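Local coordinates for protein glucose-6-phosphate dehydrogenase (Trypanosoma cruzi, PDB 5AQ1) that oxidises glucose 6-phosphate with NADP+ as hydride acceptor, the entry step of the pentose phosphate pathway and a source of NADPH, at residues B[140-148]-B[168-179]; B[265-274]-B[361-369]. One frame throughout, in Å; residues are numbered along the deposited sequence.

Following the chain from its N terminus, interaction 1 comes first: strand 143-148 runs out, helix 155-165 brings the chain back, and strand 175-179 settles beside the first strand, closing a short loop of 19 residues within the parallel sheet of the coenzyme domain. Interaction 2 opens only after that loop is complete and spans 86 residues, bringing helix 264-282 against strand 361-366 of the large mixed sheet in the C-terminal domain. The two contacts therefore follow in series, neither nested nor crossed. The centres of interaction 1 and interaction 2 lie about 34 Å apart; interaction 1 builds part of the nucleotide-binding sheet, and interaction 2 supplies three residues of the glucose 6-phosphate pocket.

Interaction 1: B[140-148]-B[168-179]; sequences KGGNRLFYL and QKPELGWVRLIV
Gly-142 begins the pairing from both ends of its backbone: its N gives a hydrogen bond to Leu-172 O at 2.9 Å, while its O receives NE2 of Gln-168 at 2.8 Å. That second bond is almost straight (174°) and lies in the plane of both the carbonyl and the Gln-168 amide, using a carbonyl lone pair. At Asn-143 the side chain takes over. OD1 accepts the backbone N of Trp-174 through an in-plane lone pair, and the amide lies stacked, 8° from parallel, on the indole, with CB 3.5 Å from the centroid of the six-membered ring. Trp-174 brings one indole face against Asn-143 with CG between the backbone N and the carbonyl carbon (chi1 45°); its opposite face carries the flat guanidinium of Arg-176, whose NH1 bonds to Ala-449 O.

Arg-144 N, bonded to Trp-174 O, starts the regular parallel ladder of a beta-alpha-beta crossover in the Rossmann-like coenzyme domain, with helix 155-165 as the connection. The Arg-144 chain runs straight out, crossing Gln-168 at about a right angle, to reach Glu-132 and Asn-125. On the other side of the sheet, Leu-145 touches Ile-178 CD1 with CD1 at 3.8 Å, next to helix 441-451. Phe-146 grips the neighbouring strand twice, N to Arg-176 O and O to Ile-178 N, and turns its ring edge to Val-175, CE2 lying 3.5 Å from CG1. Tyr-147 offers a ring face instead: Ile-178 CG2 sits over it, 3.7 Å from the centroid and shifted toward the rim, while the hydroxyl reaches Glu-180. Leu-148 continues the ladder with N to Ile-178 O, and its CD1 meets CD1 of Leu-177.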
# COMPACT_ATOMS: atom_id res chain seq x y z
N LYS B 140 -37.64 -39.72 16.24
CA LYS B 140 -38.62 -39.39 17.25
C LYS B 140 -38.38 -37.98 17.79
O LYS B 140 -37.30 -37.43 17.61
CB LYS B 140 -38.46 -40.40 18.38
CG LYS B 140 -39.51 -40.42 19.49
CD LYS B 140 -38.84 -40.72 20.87
CE LYS B 140 -39.15 -42.14 21.36
NZ LYS B 140 -38.28 -42.58 22.49
N GLY B 141 -39.39 -37.39 18.43
CA GLY B 141 -39.29 -36.05 18.99
C GLY B 141 -39.66 -34.99 17.96
O GLY B 141 -40.61 -35.17 17.19
N GLY B 142 -38.91 -33.89 17.95
CA GLY B 142 -39.15 -32.80 17.00
C GLY B 142 -38.40 -31.53 17.35
O GLY B 142 -38.17 -31.24 18.53
N ASN B 143 -38.02 -30.77 16.33
CA ASN B 143 -37.36 -29.48 16.51
C ASN B 143 -38.39 -28.37 16.62
O ASN B 143 -39.38 -28.37 15.88
CB ASN B 143 -36.41 -29.20 15.35
CG ASN B 143 -35.31 -30.23 15.23
OD1 ASN B 143 -34.59 -30.50 16.19
ND2 ASN B 143 -35.16 -30.80 14.04
N ARG B 144 -38.17 -27.43 17.52
CA ARG B 144 -39.15 -26.38 17.81
C ARG B 144 -38.56 -25.00 17.61
O ARG B 144 -37.58 -24.64 18.26
CB ARG B 144 -39.65 -26.52 19.25
CG ARG B 144 -40.19 -27.90 19.58
CD ARG B 144 -40.76 -27.95 20.99
NE ARG B 144 -41.31 -29.27 21.30
CZ ARG B 144 -41.94 -29.58 22.43
NH1 ARG B 144 -42.10 -28.68 23.40
NH2 ARG B 144 -42.40 -30.81 22.61
N LEU B 145 -39.16 -24.22 16.70
CA LEU B 145 -38.77 -22.82 16.49
C LEU B 145 -39.88 -21.91 17.02
O LEU B 145 -40.99 -21.93 16.50
CB LEU B 145 -38.53 -22.55 15.01
CG LEU B 145 -38.07 -21.14 14.63
CD1 LEU B 145 -36.65 -20.89 15.07
CD2 LEU B 145 -38.19 -20.92 13.12
N PHE B 146 -39.56 -21.12 18.04
CA PHE B 146 -40.51 -20.18 18.61
C PHE B 146 -40.23 -18.79 18.06
O PHE B 146 -39.15 -18.24 18.30
CB PHE B 146 -40.42 -20.17 20.13
CG PHE B 146 -40.82 -21.48 20.77
CD1 PHE B 146 -42.15 -21.83 20.87
CD2 PHE B 146 -39.86 -22.35 21.27
CE1 PHE B 146 -42.53 -23.03 21.46
CE2 PHE B 146 -40.23 -23.55 21.85
CZ PHE B 146 -41.56 -23.89 21.95
N TYR B 147 -41.18 -18.24 17.31
CA TYR B 147 -41.08 -16.87 16.80
C TYR B 147 -41.88 -15.94 17.72
O TYR B 147 -43.10 -16.04 17.79
CB TYR B 147 -41.61 -16.77 15.37
CG TYR B 147 -41.08 -15.57 14.60
CD1 TYR B 147 -41.35 -14.27 15.02
CD2 TYR B 147 -40.29 -15.74 13.46
CE1 TYR B 147 -40.87 -13.17 14.33
CE2 TYR B 147 -39.81 -14.64 12.76
CZ TYR B 147 -40.09 -13.36 13.21
OH TYR B 147 -39.61 -12.27 12.53
N LEU B 148 -41.18 -15.03 18.40
CA LEU B 148 -41.83 -14.11 19.33
C LEU B 148 -42.16 -12.79 18.63
O LEU B 148 -41.39 -11.84 18.71
CB LEU B 148 -40.96 -13.87 20.56
CG LEU B 148 -41.08 -14.92 21.67
CD1 LEU B 148 -40.71 -16.31 21.17
CD2 LEU B 148 -40.22 -14.54 22.86
N GLN B 168 -38.27 -28.82 24.27
CA GLN B 168 -37.89 -30.17 23.91
C GLN B 168 -36.62 -30.49 24.67
O GLN B 168 -35.78 -29.62 24.89
CB GLN B 168 -37.63 -30.25 22.40
CG GLN B 168 -37.42 -31.66 21.86
CD GLN B 168 -38.69 -32.47 21.87
OE1 GLN B 168 -39.10 -33.01 22.90
NE2 GLN B 168 -39.33 -32.57 20.71
N LYS B 169 -36.48 -31.75 25.08
CA LYS B 169 -35.22 -32.21 25.67
C LYS B 169 -34.18 -32.33 24.56
O LYS B 169 -34.52 -32.72 23.44
CB LYS B 169 -35.39 -33.52 26.45
CG LYS B 169 -36.39 -34.50 25.86
CD LYS B 169 -37.68 -34.62 26.68
CE LYS B 169 -37.50 -35.02 28.12
NZ LYS B 169 -36.54 -36.14 28.32
N PRO B 170 -32.91 -31.99 24.84
CA PRO B 170 -31.87 -31.93 23.80
C PRO B 170 -31.75 -33.19 22.94
O PRO B 170 -31.40 -33.10 21.77
CB PRO B 170 -30.58 -31.70 24.59
CG PRO B 170 -31.01 -31.06 25.86
CD PRO B 170 -32.35 -31.66 26.17
N GLU B 171 -32.06 -34.35 23.52
CA GLU B 171 -31.91 -35.63 22.83
C GLU B 171 -32.95 -35.77 21.71
O GLU B 171 -32.69 -36.43 20.70
CB GLU B 171 -32.03 -36.83 23.79
CG GLU B 171 -31.52 -36.63 25.22
CD GLU B 171 -32.66 -36.45 26.24
OE1 GLU B 171 -33.80 -36.93 26.01
OE2 GLU B 171 -32.40 -35.85 27.31
N LEU B 172 -34.11 -35.14 21.90
CA LEU B 172 -35.22 -35.27 20.96
C LEU B 172 -35.36 -34.11 19.96
O LEU B 172 -36.28 -34.12 19.14
CB LEU B 172 -36.53 -35.43 21.75
CG LEU B 172 -36.62 -36.67 22.65
CD1 LEU B 172 -37.98 -36.71 23.32
CD2 LEU B 172 -36.37 -37.95 21.87
N GLY B 173 -34.47 -33.12 20.04
CA GLY B 173 -34.50 -32.00 19.10
C GLY B 173 -34.03 -30.70 19.72
O GLY B 173 -33.86 -30.62 20.94
N TRP B 174 -33.82 -29.69 18.89
CA TRP B 174 -33.38 -28.37 19.37
C TRP B 174 -34.54 -27.42 19.59
O TRP B 174 -35.65 -27.64 19.10
CB TRP B 174 -32.33 -27.74 18.44
CG TRP B 174 -32.60 -27.79 16.95
CD1 TRP B 174 -31.96 -28.57 16.03
CD2 TRP B 174 -33.55 -27.00 16.20
NE1 TRP B 174 -32.46 -28.34 14.77
CE2 TRP B 174 -33.43 -27.38 14.85
CE3 TRP B 174 -34.50 -26.03 16.55
CZ2 TRP B 174 -34.23 -26.82 13.83
CZ3 TRP B 174 -35.28 -25.47 15.54
CH2 TRP B 174 -35.14 -25.87 14.20
N VAL B 175 -34.28 -26.36 20.35
CA VAL B 175 -35.21 -25.25 20.50
C VAL B 175 -34.49 -23.96 20.11
O VAL B 175 -33.38 -23.70 20.58
CB VAL B 175 -35.72 -25.11 21.94
CG1 VAL B 175 -36.77 -24.01 22.03
CG2 VAL B 175 -36.30 -26.43 22.43
N ARG B 176 -35.12 -23.16 19.26
CA ARG B 176 -34.57 -21.87 18.85
C ARG B 176 -35.62 -20.77 19.01
O ARG B 176 -36.80 -20.97 18.72
CB ARG B 176 -34.06 -21.94 17.42
CG ARG B 176 -32.78 -22.76 17.29
CD ARG B 176 -32.41 -23.07 15.85
NE ARG B 176 -31.40 -24.13 15.80
CZ ARG B 176 -31.10 -24.85 14.72
NH1 ARG B 176 -31.72 -24.66 13.56
NH2 ARG B 176 -30.17 -25.79 14.81
N LEU B 177 -35.16 -19.62 19.49
CA LEU B 177 -36.01 -18.46 19.76
C LEU B 177 -35.66 -17.34 18.79
O LEU B 177 -34.54 -16.84 18.81
CB LEU B 177 -35.78 -17.96 21.18
CG LEU B 177 -36.59 -18.56 22.33
CD1 LEU B 177 -37.98 -17.95 22.39
CD2 LEU B 177 -36.66 -20.08 22.23
N ILE B 178 -36.62 -16.94 17.96
CA ILE B 178 -36.48 -15.74 17.17
C ILE B 178 -37.15 -14.59 17.92
O ILE B 178 -38.34 -14.66 18.24
CB ILE B 178 -37.06 -15.91 15.75
CG1 ILE B 178 -36.22 -16.92 14.96
CG2 ILE B 178 -37.08 -14.58 15.02
CD1 ILE B 178 -36.87 -17.40 13.68
N VAL B 179 -36.38 -13.54 18.20
CA VAL B 179 -36.85 -12.42 19.01
C VAL B 179 -36.65 -11.10 18.27
O VAL B 179 -35.70 -10.95 17.51
CB VAL B 179 -36.16 -12.39 20.39
CG1 VAL B 179 -36.41 -13.69 21.14
CG2 VAL B 179 -34.66 -12.16 20.26

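Interaction 2: B[265-274]-B[361-369]; sequences IIRDVIQNHL and FIIRAGKAL. With BG6 (6-O-phosphono-beta-D-glucopyranose), chain F.
The glucose 6-phosphate site is built in part where helix 264-282 lies across strand 361-366 of the mixed sheet, the segment axes 8.6 Å apart at closest approach and inclined at 137°. Away from the sugar the joint is apolar. Ala-365 points its CB into the helix, where Val-269 CG2 approaches to 3.5 Å and Ile-270 CG1 and Ile-265 CG1 close in around it. One turn on, Leu-274 and Ile-363 lie alongside each other, pointing opposite ways, Leu-274 CD1 resting on Ile-363 CG2 and also meeting Arg-364 O. Ile-270 CG2 touches the same Ile-363 methyl.

This packing of a helix on the large sheet belongs to the C-terminal domain of the enzyme, and at its edge the helix and the turn after the strand reach the substrate. Asp-268 extends with CG opposite the backbone N (chi1 -168°) and turns its carboxylate to two neighbouring hydroxyls: BG6 O2 bonds to OD1 at 2.6 Å, and BG6 O3 lies by OD2, modelled too close for its length to be trusted. Lys-367, just past the end of the strand, runs straight through chi3 and bends at chi4 (-86°), so that NZ bonds BG6 O3 and O4, each at 2.9 Å, and forms a salt bridge with Glu-249. Asp-268 OD2 and Lys-367 NZ, 4.1 Å apart, do not form a salt bridge. At the anomeric end, His-273 meets BG6 O1 in the plane of its ring, with NE2 2.8 Å away; bonds at both ring nitrogens, NE2 to BG6 O1 and ND1 to Asp-210, would hold the ring's rotation, and Tyr-212 stacks on the imidazole.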
# COMPACT_ATOMS: atom_id res chain seq x y z
N ILE B 265 -35.57 8.25 16.09
CA ILE B 265 -34.93 7.69 14.89
C ILE B 265 -33.62 6.95 15.19
O ILE B 265 -33.25 6.02 14.48
CB ILE B 265 -34.71 8.77 13.80
CG1 ILE B 265 -34.40 8.15 12.43
CG2 ILE B 265 -33.61 9.75 14.20
CD1 ILE B 265 -35.54 7.36 11.83
N ILE B 266 -32.91 7.38 16.23
CA ILE B 266 -31.63 6.76 16.56
C ILE B 266 -31.84 5.35 17.09
O ILE B 266 -31.20 4.41 16.63
CB ILE B 266 -30.83 7.61 17.59
CG1 ILE B 266 -30.46 8.96 16.97
CG2 ILE B 266 -29.57 6.87 18.02
CD1 ILE B 266 -30.03 10.00 17.98
N ARG B 267 -32.76 5.20 18.04
CA ARG B 267 -33.11 3.88 18.56
C ARG B 267 -33.81 3.00 17.52
O ARG B 267 -33.64 1.78 17.51
CB ARG B 267 -34.00 4.01 19.80
CG ARG B 267 -33.34 4.67 21.00
CD ARG B 267 -34.16 4.44 22.26
NE ARG B 267 -33.72 5.25 23.39
CZ ARG B 267 -34.01 6.53 23.59
NH1 ARG B 267 -34.75 7.21 22.72
NH2 ARG B 267 -33.55 7.15 24.68
N ASP B 268 -34.59 3.63 16.63
CA ASP B 268 -35.44 2.89 15.68
C ASP B 268 -34.65 2.23 14.55
O ASP B 268 -34.91 1.08 14.22
CB ASP B 268 -36.51 3.82 15.10
CG ASP B 268 -37.59 3.07 14.34
OD1 ASP B 268 -38.05 2.02 14.82
OD2 ASP B 268 -38.00 3.56 13.26
N VAL B 269 -33.71 2.96 13.95
CA VAL B 269 -32.95 2.44 12.80
C VAL B 269 -31.43 2.58 12.85
O VAL B 269 -30.72 1.76 12.27
CB VAL B 269 -33.45 3.05 11.46
CG1 VAL B 269 -34.95 2.84 11.31
CG2 VAL B 269 -33.12 4.53 11.37
N ILE B 270 -30.91 3.61 13.52
CA ILE B 270 -29.46 3.85 13.54
C ILE B 270 -28.74 2.86 14.45
O ILE B 270 -27.76 2.23 14.04
CB ILE B 270 -29.12 5.30 13.94
CG1 ILE B 270 -29.65 6.26 12.87
CG2 ILE B 270 -27.62 5.47 14.11
CD1 ILE B 270 -29.40 7.73 13.15
N GLN B 271 -29.23 2.72 15.68
CA GLN B 271 -28.62 1.83 16.67
C GLN B 271 -28.55 0.37 16.23
O GLN B 271 -27.68 -0.38 16.68
CB GLN B 271 -29.37 1.94 18.00
CG GLN B 271 -28.81 1.08 19.12
CD GLN B 271 -29.35 -0.35 19.13
OE1 GLN B 271 -30.32 -0.68 18.45
NE2 GLN B 271 -28.70 -1.21 19.90
N ASN B 272 -29.47 -0.03 15.35
CA ASN B 272 -29.55 -1.42 14.91
C ASN B 272 -29.22 -1.57 13.42
O ASN B 272 -28.14 -2.06 13.07
CB ASN B 272 -30.91 -2.04 15.26
CG ASN B 272 -32.07 -1.07 15.07
OD1 ASN B 272 -32.44 -0.75 13.94
ND2 ASN B 272 -32.65 -0.60 16.17
N HIS B 273 -30.12 -1.14 12.54
CA HIS B 273 -29.97 -1.42 11.11
C HIS B 273 -28.68 -0.86 10.53
O HIS B 273 -27.91 -1.58 9.89
CB HIS B 273 -31.16 -0.86 10.32
CG HIS B 273 -32.48 -1.43 10.71
ND1 HIS B 273 -32.70 -2.78 10.88
CD2 HIS B 273 -33.67 -0.82 10.95
CE1 HIS B 273 -33.96 -2.98 11.21
NE2 HIS B 273 -34.57 -1.81 11.26
N LEU B 274 -28.44 0.42 10.75
CA LEU B 274 -27.30 1.11 10.14
C LEU B 274 -25.98 0.80 10.85
O LEU B 274 -24.92 0.82 10.22
CB LEU B 274 -27.55 2.62 10.09
CG LEU B 274 -28.85 3.07 9.42
CD1 LEU B 274 -28.80 4.57 9.15
CD2 LEU B 274 -29.15 2.32 8.13
N PHE B 361 -17.21 8.70 9.25
CA PHE B 361 -18.37 7.88 8.91
C PHE B 361 -19.64 8.68 9.15
O PHE B 361 -19.94 9.03 10.29
CB PHE B 361 -18.38 6.60 9.72
CG PHE B 361 -17.41 5.58 9.23
CD1 PHE B 361 -16.08 5.61 9.63
CD2 PHE B 361 -17.81 4.60 8.33
CE1 PHE B 361 -15.18 4.67 9.17
CE2 PHE B 361 -16.91 3.67 7.86
CZ PHE B 361 -15.59 3.70 8.28
N ILE B 362 -20.36 8.97 8.07
CA ILE B 362 -21.61 9.72 8.15
C ILE B 362 -22.78 8.74 8.16
O ILE B 362 -23.01 8.03 7.18
CB ILE B 362 -21.79 10.66 6.94
CG1 ILE B 362 -20.52 11.46 6.65
CG2 ILE B 362 -22.97 11.60 7.17
CD1 ILE B 362 -20.03 12.29 7.81
N ILE B 363 -23.51 8.70 9.27
CA ILE B 363 -24.72 7.90 9.36
C ILE B 363 -25.90 8.86 9.32
O ILE B 363 -25.98 9.76 10.16
CB ILE B 363 -24.81 7.11 10.68
CG1 ILE B 363 -23.49 6.40 11.02
CG2 ILE B 363 -25.97 6.12 10.63
CD1 ILE B 363 -23.21 5.16 10.20
N ARG B 364 -26.80 8.68 8.36
CA ARG B 364 -28.01 9.50 8.35
C ARG B 364 -29.27 8.67 8.14
O ARG B 364 -29.28 7.68 7.41
CB ARG B 364 -27.91 10.63 7.32
CG ARG B 364 -27.59 10.19 5.91
CD ARG B 364 -27.45 11.40 5.01
NE ARG B 364 -27.49 11.00 3.61
CZ ARG B 364 -27.88 11.78 2.60
NH1 ARG B 364 -28.28 13.04 2.82
NH2 ARG B 364 -27.88 11.30 1.37
N ALA B 365 -30.34 9.09 8.81
CA ALA B 365 -31.60 8.38 8.82
C ALA B 365 -32.72 9.36 9.09
O ALA B 365 -32.65 10.14 10.03
CB ALA B 365 -31.58 7.28 9.88
N GLY B 366 -33.76 9.32 8.26
CA GLY B 366 -34.90 10.20 8.45
C GLY B 366 -36.18 9.65 7.86
O GLY B 366 -36.17 8.92 6.87
N LYS B 367 -37.30 10.00 8.50
CA LYS B 367 -38.63 9.73 7.98
C LYS B 367 -39.21 11.05 7.47
O LYS B 367 -38.68 12.12 7.77
CB LYS B 367 -39.51 9.12 9.07
CG LYS B 367 -39.13 7.69 9.44
CD LYS B 367 -40.01 7.13 10.55
CE LYS B 367 -39.62 5.70 10.93
NZ LYS B 367 -40.27 4.67 10.08
N ALA B 368 -40.29 10.96 6.70
CA ALA B 368 -40.92 12.12 6.08
C ALA B 368 -39.95 12.92 5.20
O ALA B 368 -39.89 14.15 5.27
CB ALA B 368 -41.55 13.02 7.14
N LEU B 369 -39.20 12.20 4.36
CA LEU B 369 -38.24 12.83 3.44
C LEU B 369 -38.72 12.72 1.98
O LEU B 369 -39.81 12.21 1.72
CB LEU B 369 -36.86 12.18 3.62
CG LEU B 369 -36.18 12.42 4.96
CD1 LEU B 369 -34.89 11.61 5.04
CD2 LEU B 369 -35.88 13.90 5.19
C1 BG6 F . -38.27 -1.14 11.24
C2 BG6 F . -38.40 0.21 11.94
O1 BG6 F . -37.33 -1.97 11.94
O5 BG6 F . -37.81 -0.95 9.90
C3 BG6 F . -39.34 1.10 11.15
O2 BG6 F . -38.88 0.04 13.27
C4 BG6 F . -38.82 1.23 9.73
O3 BG6 F . -39.46 2.40 11.74
C5 BG6 F . -38.71 -0.16 9.10
O4 BG6 F . -39.69 2.06 8.97
C6 BG6 F . -38.21 -0.08 7.66
O6 BG6 F . -37.93 -1.38 7.16
P BG6 F . -37.72 -1.61 5.58
O1P BG6 F . -36.63 -0.63 5.19
O2P BG6 F . -37.30 -3.04 5.45
O3P BG6 F . -39.08 -1.30 5.00